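Local structure of polyketide synthase type I (Bacillus amyloliquefaciens, 5KKU) at residues L76-T81 with V89-E94; R84-V89 with Q113-E118. The protein probably dehydrates acyl-chain intermediates as the N-terminal double-hotdog dehydratase domain of a modular polyketide synthase in the difficidin assembly line. All blocks are in the same frame, centred on the assembly; numbering follows the deposited sequence.

Contact 1: L76-T81 with V89-E94; sequences LYVTFT and VEITSE
Tyr77 and Glu94 meet across the antiparallel strands 73-83 and 86-97: the phenol OH donates to Glu94 OE1 at 2.9 Å, reaching it nearly along the C-O axis. Ring and carboxylate planes are 30° apart, with the oxygen at the ring edge. Glu94 spans the distance because its CG lies anti to the backbone N (chi1 -175°) and the chain runs on extended; its other oxygen, OE2, accepts from Gly103 N, so both ends of the carboxylate are held. Thr92 OG1 also lies at the ring edge, 3.9 Å from Tyr77 CD2.

On the opposite face the side chains are mostly apolar. Val78 and Ile91 lie side by side and point the same way, CG2 of the valine 3.8 Å from CG1 of the isoleucine, while Val78 CG1 touches Val89 CG1. Val89 CG2 presses on the Phe80 ring obliquely, 3.5 Å from CD2. Leu76 CD1 rests on Ser93 CB at 3.6 Å, and the serine hydroxyl is hydrogen-bonded to Asn109.

Two reciprocal pairs of backbone bonds fix this register. Tyr77 and Thr92 exchange one pair, with Tyr77 N to Thr92 O at 2.8 Å; Thr79 and Glu90 exchange the other, Thr79 N to Glu90 O at 2.9 Å.

Helix 37-49 packs on the valine-isoleucine face through Met41, Leu42 and Leu45, and Tyr49 meets Phe80. This is an antiparallel beta hairpin packed on the central helix, as in a hotdog fold, where the sheet curls round that helix.

Contact 2: R84-V89 with Q113-E118; sequences RDSWKV and QLYLQE
Ser86 and Tyr115 meet where strands 86-97 and 107-116 pair antiparallel in the sheet of the N-terminal hotdog fold. The serine CB sits over the centre of the phenol ring, 3.8 Å from the centroid of Tyr115 and 11° off the ring normal, a CH-pi contact. Tyr115 CG lies beside its own backbone N (chi1 -68°), which carries the ring across to Ser86; Arg58, from neighbouring strand 55-62, makes a cation-pi contact with the same ring. Asp85 O approaches the ring obliquely.

The indole of Trp87 lies on the other face of the sheet, with the two leucines of the facing strand. It offers its six-membered edge to Leu116: CG of the leucine lies in the ring plane, 4.0 Å from Trp87 CZ3, and the two side chains cross at a slant. Closer to the backbone, Trp87 CE3 reaches Leu114 CD2 at 4.1 Å. Leu114 is buried, its CB and CD1 both 4.2 Å from Val89 CG2, while Ile55 and Leu57 of strand 55-62 and Phe80 of strand 73-83 also touch it.

Back on the tyrosine face, Gln113 bends at chi2 (-82°), so that its amide comes near the facing strand. Its NE2 lies 3.7 Å from Lys88 CG, against the aliphatic part of the lysine. Lys88 stays extended until its last torsion, and its ammonium group has long, weak ion pairs with Glu90 and Glu111.

Trp87 and Leu114 form the hydrogen-bonded pair between the strands. Trp87 N donates to Leu114 O at 3.0 Å, and in return Leu114 N donates to Trp87 O at 2.8 Å.

From the N terminus, strand 73-83 leads through a tight turn into strand 86-97, and contact 1 closes this short hairpin. The chain then passes strand 100-101 and returns along strand 107-116, where contact 2 closes a longer loop back onto the start of strand 86-97. The segments alternate along the sequence, so the two loops cross rather than nest. Strand 86-97 is the shared middle strand, with 73-83 on one flank and 107-116 on the other, and Val89 belongs to both contacts. Thr81 O, 2.7 Å from Lys88 N, and Phe80 CE2, packed on Leu114 CD1, join the two contacts directly, tying three neighbouring long strands into the N-terminal hotdog sheet.

Contact 1: L76-T81 with V89-E94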
loop_
_atom_site.group_PDB
_atom_site.type_symbol
_atom_site.label_atom_id
_atom_site.label_comp_id
_atom_site.label_asym_id
_atom_site.label_seq_id
_atom_site.Cartn_x
_atom_site.Cartn_y
_atom_site.Cartn_z
ATOM N N LEU A 76 17.570 3.114 0.320
ATOM C CA LEU A 76 17.005 1.838 0.650
ATOM C C LEU A 76 17.806 0.695 0.034
ATOM O O LEU A 76 18.306 0.794 -1.027
ATOM C CB LEU A 76 15.565 1.796 0.160
ATOM C CG LEU A 76 14.499 2.423 1.027
ATOM C CD1 LEU A 76 14.812 3.847 1.405
ATOM C CD2 LEU A 76 13.143 2.290 0.400
ATOM N N TYR A 77 17.941 -0.401 0.729
ATOM C CA TYR A 77 18.646 -1.565 0.223
ATOM C C TYR A 77 17.701 -2.767 0.096
ATOM O O TYR A 77 17.265 -3.298 1.065
ATOM C CB TYR A 77 19.847 -1.890 1.098
ATOM C CG TYR A 77 20.806 -0.761 1.305
ATOM C CD1 TYR A 77 21.601 -0.334 0.297
ATOM C CD2 TYR A 77 20.905 -0.116 2.508
ATOM C CE1 TYR A 77 22.471 0.688 0.472
ATOM C CE2 TYR A 77 21.787 0.905 2.693
ATOM C CZ TYR A 77 22.564 1.298 1.652
ATOM O OH TYR A 77 23.440 2.292 1.777
ATOM N N VAL A 78 17.389 -3.153 -1.125
ATOM C CA VAL A 78 16.521 -4.289 -1.381
ATOM C C VAL A 78 17.323 -5.537 -1.661
ATOM O O VAL A 78 18.004 -5.620 -2.636
ATOM C CB VAL A 78 15.512 -4.035 -2.513
ATOM C CG1 VAL A 78 14.532 -5.151 -2.607
ATOM C CG2 VAL A 78 14.744 -2.774 -2.305
ATOM N N THR A 79 17.219 -6.524 -0.821
ATOM C CA THR A 79 18.054 -7.696 -0.943
ATOM C C THR A 79 17.274 -8.948 -1.276
ATOM O O THR A 79 16.466 -9.383 -0.521
ATOM C CB THR A 79 18.844 -7.938 0.354
ATOM O OG1 THR A 79 19.734 -6.872 0.560
ATOM C CG2 THR A 79 19.632 -9.211 0.309
ATOM N N PHE A 80 17.535 -9.517 -2.429
ATOM C CA PHE A 80 16.938 -10.783 -2.811
ATOM C C PHE A 80 17.789 -11.951 -2.337
ATOM O O PHE A 80 18.935 -12.034 -2.669
ATOM C CB PHE A 80 16.749 -10.842 -4.299
ATOM C CG PHE A 80 15.703 -9.910 -4.816
ATOM C CD1 PHE A 80 15.965 -8.570 -4.995
ATOM C CD2 PHE A 80 14.470 -10.365 -5.145
ATOM C CE1 PHE A 80 14.994 -7.714 -5.447
ATOM C CE2 PHE A 80 13.514 -9.513 -5.609
ATOM C CZ PHE A 80 13.776 -8.187 -5.759
ATOM N N THR A 81 17.242 -12.860 -1.569
ATOM C CA THR A 81 17.988 -13.990 -1.101
ATOM C C THR A 81 17.275 -15.245 -1.535
ATOM O O THR A 81 16.132 -15.408 -1.252
ATOM C CB THR A 81 18.051 -13.980 0.422
ATOM O OG1 THR A 81 18.850 -12.895 0.868
ATOM C CG2 THR A 81 18.592 -15.279 0.990
ATOM N N VAL A 89 12.851 -11.556 0.388
ATOM C CA VAL A 89 13.176 -10.189 0.131
ATOM C C VAL A 89 13.122 -9.332 1.376
ATOM O O VAL A 89 12.194 -9.365 2.121
ATOM C CB VAL A 89 12.287 -9.591 -0.947
ATOM C CG1 VAL A 89 12.607 -8.135 -1.160
ATOM C CG2 VAL A 89 12.443 -10.343 -2.231
ATOM N N GLU A 90 14.130 -8.519 1.574
ATOM C CA GLU A 90 14.117 -7.598 2.680
ATOM C C GLU A 90 14.543 -6.221 2.266
ATOM O O GLU A 90 15.476 -6.080 1.514
ATOM C CB GLU A 90 15.004 -8.092 3.788
ATOM C CG GLU A 90 14.442 -9.279 4.506
ATOM C CD GLU A 90 15.405 -9.841 5.505
ATOM O OE1 GLU A 90 15.091 -9.865 6.695
ATOM O OE2 GLU A 90 16.495 -10.240 5.080
ATOM N N ILE A 91 13.873 -5.232 2.794
ATOM C CA ILE A 91 14.211 -3.858 2.551
ATOM C C ILE A 91 14.680 -3.154 3.816
ATOM O O ILE A 91 14.025 -3.114 4.815
ATOM C CB ILE A 91 13.046 -3.111 1.955
ATOM C CG1 ILE A 91 12.570 -3.780 0.697
ATOM C CG2 ILE A 91 13.431 -1.675 1.716
ATOM C CD1 ILE A 91 11.425 -3.085 0.084
ATOM N N THR A 92 15.852 -2.587 3.770
ATOM C CA THR A 92 16.307 -1.779 4.862
ATOM C C THR A 92 16.601 -0.403 4.323
ATOM O O THR A 92 16.567 -0.212 3.167
ATOM C CB THR A 92 17.560 -2.362 5.521
ATOM O OG1 THR A 92 18.584 -2.476 4.563
ATOM C CG2 THR A 92 17.277 -3.643 6.068
ATOM N N SER A 93 16.950 0.518 5.192
ATOM C CA SER A 93 17.255 1.862 4.772
ATOM C C SER A 93 18.173 2.644 5.678
ATOM O O SER A 93 18.355 2.327 6.806
ATOM C CB SER A 93 15.984 2.645 4.553
ATOM O OG SER A 93 15.162 2.546 5.643
ATOM N N GLU A 94 18.699 3.729 5.172
ATOM C CA GLU A 94 19.696 4.489 5.852
ATOM C C GLU A 94 19.615 5.927 5.492
ATOM O O GLU A 94 19.196 6.217 4.443
ATOM C CB GLU A 94 21.034 3.951 5.405
ATOM C CG GLU A 94 22.257 4.490 6.051
ATOM C CD GLU A 94 23.475 4.333 5.186
ATOM O OE1 GLU A 94 23.539 3.421 4.392
ATOM O OE2 GLU A 94 24.385 5.125 5.336
#

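Contact 2: R84-V89 with Q113-E118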
loop_
_atom_site.group_PDB
_atom_site.type_symbol
_atom_site.label_atom_id
_atom_site.label_comp_id
_atom_site.label_asym_id
_atom_site.label_seq_id
_atom_site.Cartn_x
_atom_site.Cartn_y
_atom_site.Cartn_z
ATOM N N ARG A 84 13.503 -21.483 -0.636
ATOM C CA ARG A 84 12.694 -22.620 -0.996
ATOM C C ARG A 84 11.600 -22.402 -2.098
ATOM O O ARG A 84 10.499 -22.013 -1.828
ATOM C CB ARG A 84 12.223 -23.249 0.305
ATOM C CG ARG A 84 10.990 -24.070 0.291
ATOM C CD ARG A 84 11.202 -25.396 0.921
ATOM N NE ARG A 84 11.179 -26.257 -0.198
ATOM C CZ ARG A 84 10.133 -26.959 -0.568
ATOM N NH1 ARG A 84 9.035 -26.963 0.157
ATOM N NH2 ARG A 84 10.198 -27.666 -1.656
ATOM N N ASP A 85 11.960 -22.657 -3.346
ATOM C CA ASP A 85 11.058 -22.467 -4.456
ATOM C C ASP A 85 10.541 -21.033 -4.404
ATOM O O ASP A 85 9.384 -20.773 -4.613
ATOM C CB ASP A 85 9.874 -23.421 -4.366
ATOM C CG ASP A 85 10.251 -24.872 -4.545
ATOM O OD1 ASP A 85 10.891 -25.235 -5.526
ATOM O OD2 ASP A 85 9.866 -25.674 -3.708
ATOM N N SER A 86 11.425 -20.103 -4.134
ATOM C CA SER A 86 11.036 -18.719 -3.893
ATOM C C SER A 86 12.241 -17.847 -3.663
ATOM O O SER A 86 13.331 -18.298 -3.782
ATOM C CB SER A 86 10.142 -18.658 -2.669
ATOM O OG SER A 86 10.829 -18.984 -1.511
ATOM N N TRP A 87 12.012 -16.604 -3.301
ATOM C CA TRP A 87 13.069 -15.739 -2.821
ATOM C C TRP A 87 12.656 -14.949 -1.613
ATOM O O TRP A 87 11.595 -14.434 -1.576
ATOM C CB TRP A 87 13.485 -14.783 -3.915
ATOM C CG TRP A 87 14.168 -15.457 -4.956
ATOM C CD1 TRP A 87 15.458 -15.689 -5.023
ATOM C CD2 TRP A 87 13.587 -16.036 -6.097
ATOM N NE1 TRP A 87 15.750 -16.367 -6.128
ATOM C CE2 TRP A 87 14.598 -16.618 -6.809
ATOM C CE3 TRP A 87 12.293 -16.159 -6.549
ATOM C CZ2 TRP A 87 14.382 -17.280 -7.983
ATOM C CZ3 TRP A 87 12.072 -16.798 -7.683
ATOM C CH2 TRP A 87 13.108 -17.362 -8.413
ATOM N N LYS A 88 13.519 -14.813 -0.639
ATOM C CA LYS A 88 13.231 -13.916 0.423
ATOM C C LYS A 88 13.676 -12.527 0.066
ATOM O O LYS A 88 14.697 -12.323 -0.498
ATOM C CB LYS A 88 13.848 -14.364 1.717
ATOM C CG LYS A 88 13.479 -13.525 2.919
ATOM C CD LYS A 88 14.473 -13.799 4.016
ATOM C CE LYS A 88 14.342 -12.880 5.213
ATOM N NZ LYS A 88 13.101 -13.139 5.961
ATOM N N VAL A 89 12.851 -11.556 0.388
ATOM C CA VAL A 89 13.176 -10.189 0.131
ATOM C C VAL A 89 13.122 -9.332 1.376
ATOM O O VAL A 89 12.194 -9.365 2.121
ATOM C CB VAL A 89 12.287 -9.591 -0.947
ATOM C CG1 VAL A 89 12.607 -8.135 -1.160
ATOM C CG2 VAL A 89 12.443 -10.343 -2.231
ATOM N N GLN A 113 8.086 -12.882 0.946
ATOM C CA GLN A 113 8.566 -13.983 0.156
ATOM C C GLN A 113 8.077 -13.858 -1.253
ATOM O O GLN A 113 6.920 -13.764 -1.501
ATOM C CB GLN A 113 8.102 -15.284 0.724
ATOM C CG GLN A 113 8.543 -15.529 2.109
ATOM C CD GLN A 113 9.955 -16.063 2.177
ATOM O OE1 GLN A 113 10.471 -16.683 1.251
ATOM N NE2 GLN A 113 10.583 -15.805 3.274
ATOM N N LEU A 114 8.982 -13.822 -2.188
ATOM C CA LEU A 114 8.618 -13.630 -3.570
ATOM C C LEU A 114 8.535 -14.926 -4.374
ATOM O O LEU A 114 9.471 -15.620 -4.503
ATOM C CB LEU A 114 9.576 -12.664 -4.202
ATOM C CG LEU A 114 9.290 -12.109 -5.568
ATOM C CD1 LEU A 114 10.022 -10.809 -5.624
ATOM C CD2 LEU A 114 9.708 -12.992 -6.728
ATOM N N TYR A 115 7.383 -15.245 -4.919
ATOM C CA TYR A 115 7.200 -16.435 -5.724
ATOM C C TYR A 115 6.939 -16.126 -7.170
ATOM O O TYR A 115 6.491 -15.086 -7.506
ATOM C CB TYR A 115 6.014 -17.215 -5.246
ATOM C CG TYR A 115 6.171 -17.822 -3.920
ATOM C CD1 TYR A 115 6.168 -17.050 -2.800
ATOM C CD2 TYR A 115 6.321 -19.164 -3.781
ATOM C CE1 TYR A 115 6.316 -17.602 -1.579
ATOM C CE2 TYR A 115 6.470 -19.736 -2.555
ATOM C CZ TYR A 115 6.467 -18.941 -1.460
ATOM O OH TYR A 115 6.621 -19.479 -0.240
ATOM N N LEU A 116 7.176 -17.090 -8.010
ATOM C CA LEU A 116 6.845 -16.886 -9.373
ATOM C C LEU A 116 5.337 -17.094 -9.485
ATOM O O LEU A 116 4.791 -17.945 -8.877
ATOM C CB LEU A 116 7.623 -17.837 -10.244
ATOM C CG LEU A 116 9.117 -17.545 -10.273
ATOM C CD1 LEU A 116 9.912 -18.813 -10.409
ATOM C CD2 LEU A 116 9.513 -16.612 -11.380
ATOM N N GLN A 117 4.680 -16.266 -10.260
ATOM C CA GLN A 117 3.247 -16.391 -10.453
ATOM C C GLN A 117 3.047 -17.259 -11.675
ATOM O O GLN A 117 3.694 -17.103 -12.675
ATOM C CB GLN A 117 2.643 -15.026 -10.576
ATOM C CG GLN A 117 1.210 -14.985 -10.969
ATOM C CD GLN A 117 0.911 -13.761 -11.800
ATOM O OE1 GLN A 117 1.452 -12.658 -11.576
ATOM N NE2 GLN A 117 0.080 -13.962 -12.808
ATOM N N GLU A 118 2.120 -18.179 -11.563
ATOM C CA GLU A 118 1.854 -19.263 -12.501
ATOM C C GLU A 118 0.404 -19.724 -12.414
ATOM O O GLU A 118 -0.046 -20.544 -13.214
ATOM C CB GLU A 118 2.796 -20.440 -12.239
ATOM C CG GLU A 118 2.768 -20.952 -10.809
ATOM C CD GLU A 118 2.717 -22.465 -10.731
ATOM O OE1 GLU A 118 3.793 -23.100 -10.768
ATOM O OE2 GLU A 118 1.603 -23.021 -10.634
#